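Local coordinates for protein putative pyrazinamidase/nicotinamidase (Streptococcus mutans, PDB 3S2S) that probably hydrolyses nicotinamide and its analogue pyrazinamide to the corresponding acids, as a zinc-binding member of the isochorismatase family, at residues K37-I42 with T159-G164. Sequence-based numbering, arbitrary orientation.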
loop_
_atom_site.group_PDB
_atom_site.type_symbol
_atom_site.label_atom_id
_atom_site.label_comp_id
_atom_site.label_asym_id
_atom_site.label_seq_id
_atom_site.Cartn_x
_atom_site.Cartn_y
_atom_site.Cartn_z
ATOM N N LYS A 37 11.834 3.183 -18.754
ATOM C CA LYS A 37 12.505 2.172 -17.912
ATOM C C LYS A 37 13.237 2.827 -16.755
ATOM O O LYS A 37 13.698 3.964 -16.861
ATOM C CB LYS A 37 13.524 1.334 -18.689
ATOM C CG LYS A 37 12.951 0.164 -19.476
ATOM C CD LYS A 37 14.065 -0.833 -19.824
ATOM C CE LYS A 37 13.595 -1.871 -20.822
ATOM N NZ LYS A 37 14.754 -2.701 -21.258
ATOM N N ALA A 38 13.339 2.103 -15.649
ATOM C CA ALA A 38 14.138 2.580 -14.527
ATOM C C ALA A 38 15.080 1.514 -14.069
ATOM O O ALA A 38 14.677 0.374 -13.890
ATOM C CB ALA A 38 13.239 2.984 -13.361
ATOM N N LEU A 39 16.330 1.905 -13.853
ATOM C CA LEU A 39 17.320 0.991 -13.316
ATOM C C LEU A 39 17.400 1.216 -11.808
ATOM O O LEU A 39 17.530 2.350 -11.356
ATOM C CB LEU A 39 18.681 1.186 -14.014
ATOM C CG LEU A 39 19.707 0.170 -13.494
ATOM C CD1 LEU A 39 20.550 -0.394 -14.638
ATOM C CD2 LEU A 39 20.541 0.715 -12.332
ATOM N N ILE A 40 17.267 0.136 -11.037
ATOM C CA ILE A 40 17.315 0.232 -9.572
ATOM C C ILE A 40 18.677 -0.283 -9.128
ATOM O O ILE A 40 19.046 -1.386 -9.495
ATOM C CB ILE A 40 16.186 -0.593 -8.885
ATOM C CG1 ILE A 40 14.834 -0.394 -9.577
ATOM C CG2 ILE A 40 16.059 -0.196 -7.394
ATOM C CD1 ILE A 40 14.398 1.063 -9.697
ATOM N N SER A 41 19.431 0.536 -8.382
ATOM C CA SER A 41 20.777 0.177 -7.912
ATOM C C SER A 41 20.687 -0.116 -6.429
ATOM O O SER A 41 20.574 0.801 -5.604
ATOM C CB SER A 41 21.772 1.308 -8.179
ATOM O OG SER A 41 23.105 0.895 -7.873
ATOM N N ILE A 42 20.697 -1.401 -6.088
ATOM C CA ILE A 42 20.317 -1.792 -4.731
ATOM C C ILE A 42 21.527 -2.086 -3.847
ATOM O O ILE A 42 22.242 -3.064 -4.064
ATOM C CB ILE A 42 19.395 -3.013 -4.757
ATOM C CG1 ILE A 42 18.199 -2.753 -5.683
ATOM C CG2 ILE A 42 18.916 -3.394 -3.331
ATOM C CD1 ILE A 42 17.355 -3.997 -5.885
ATOM N N THR A 159 8.801 -0.808 -16.615
ATOM C CA THR A 159 9.796 -1.859 -16.423
ATOM C C THR A 159 10.878 -1.395 -15.462
ATOM O O THR A 159 11.428 -0.301 -15.638
ATOM C CB THR A 159 10.482 -2.179 -17.763
ATOM O OG1 THR A 159 9.479 -2.596 -18.692
ATOM C CG2 THR A 159 11.535 -3.296 -17.605
ATOM N N VAL A 160 11.176 -2.215 -14.454
ATOM C CA VAL A 160 12.349 -1.968 -13.619
ATOM C C VAL A 160 13.456 -2.961 -13.951
ATOM O O VAL A 160 13.181 -4.138 -14.175
ATOM C CB VAL A 160 12.047 -1.995 -12.107
ATOM C CG1 VAL A 160 11.090 -0.810 -11.742
ATOM C CG2 VAL A 160 11.394 -3.330 -11.673
ATOM N N VAL A 161 14.683 -2.452 -13.969
ATOM C CA VAL A 161 15.887 -3.233 -14.207
ATOM C C VAL A 161 16.629 -3.316 -12.890
ATOM O O VAL A 161 17.066 -2.296 -12.376
ATOM C CB VAL A 161 16.748 -2.589 -15.278
ATOM C CG1 VAL A 161 17.961 -3.464 -15.577
ATOM C CG2 VAL A 161 15.914 -2.382 -16.550
ATOM N N LEU A 162 16.743 -4.516 -12.332
ATOM C CA LEU A 162 17.308 -4.659 -10.990
ATOM C C LEU A 162 18.788 -5.010 -11.020
ATOM O O LEU A 162 19.197 -5.895 -11.770
ATOM C CB LEU A 162 16.549 -5.725 -10.200
ATOM C CG LEU A 162 15.035 -5.502 -10.147
ATOM C CD1 LEU A 162 14.428 -6.607 -9.286
ATOM C CD2 LEU A 162 14.708 -4.121 -9.561
ATOM N N THR A 163 19.576 -4.303 -10.216
ATOM C CA THR A 163 21.000 -4.578 -10.065
ATOM C C THR A 163 21.338 -4.428 -8.591
ATOM O O THR A 163 20.608 -3.772 -7.854
ATOM C CB THR A 163 21.877 -3.541 -10.829
ATOM O OG1 THR A 163 21.698 -2.226 -10.247
ATOM C CG2 THR A 163 21.524 -3.498 -12.321
ATOM N N GLY A 164 22.459 -5.009 -8.171
ATOM C CA GLY A 164 22.929 -4.791 -6.808
ATOM C C GLY A 164 22.980 -6.064 -5.989
ATOM O O GLY A 164 23.108 -7.148 -6.546
HETATM O O HOH W 1 23.510 -0.073 -10.234
#
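Ala38 and Ile40 exchange backbone hydrogen bonds with Thr159, Val161 and Thr163, and Ile42 N ends the ladder on Thr163 O. The bond from Ile40 N to Val161 O is short and straight (2.8 Å, 172° at the hydrogen). Ile40 O is gripped twice by one residue: Thr163 N lies 3.1 Å from it and Thr163 OG1 2.9 Å, the hydroxyl coming in tilted from the carbonyl plane. A chi1 of 64° sets OG1 between the threonine's own N and carbonyl carbon, turned back to the neighbouring strand. A water donates to Thr163 OG1 and also bonds Ser41 OG, with 2.6 Å between the water oxygen and Ser41 OG. Segments 37-42 and 159-164 lie on adjacent parallel strands of the central sheet of the isochorismatase-type alpha/beta fold, and their C-terminal ends lead toward the cacodylate and zinc sites. Apolar packing differs by face. Toward helix 167-180, Ile40 and Leu162 run alongside each other, CG1 to CD2 at 3.7 Å. On the face toward helix 65-77, Leu39 CD1 meets Val161 CG1 at 4.1 Å and Thr163 CG2 at 4.0 Å. Farther back on that face, the extended Lys37 chain runs beside Thr159, with its NZ salt-bridged to Glu186 of strand 184-188.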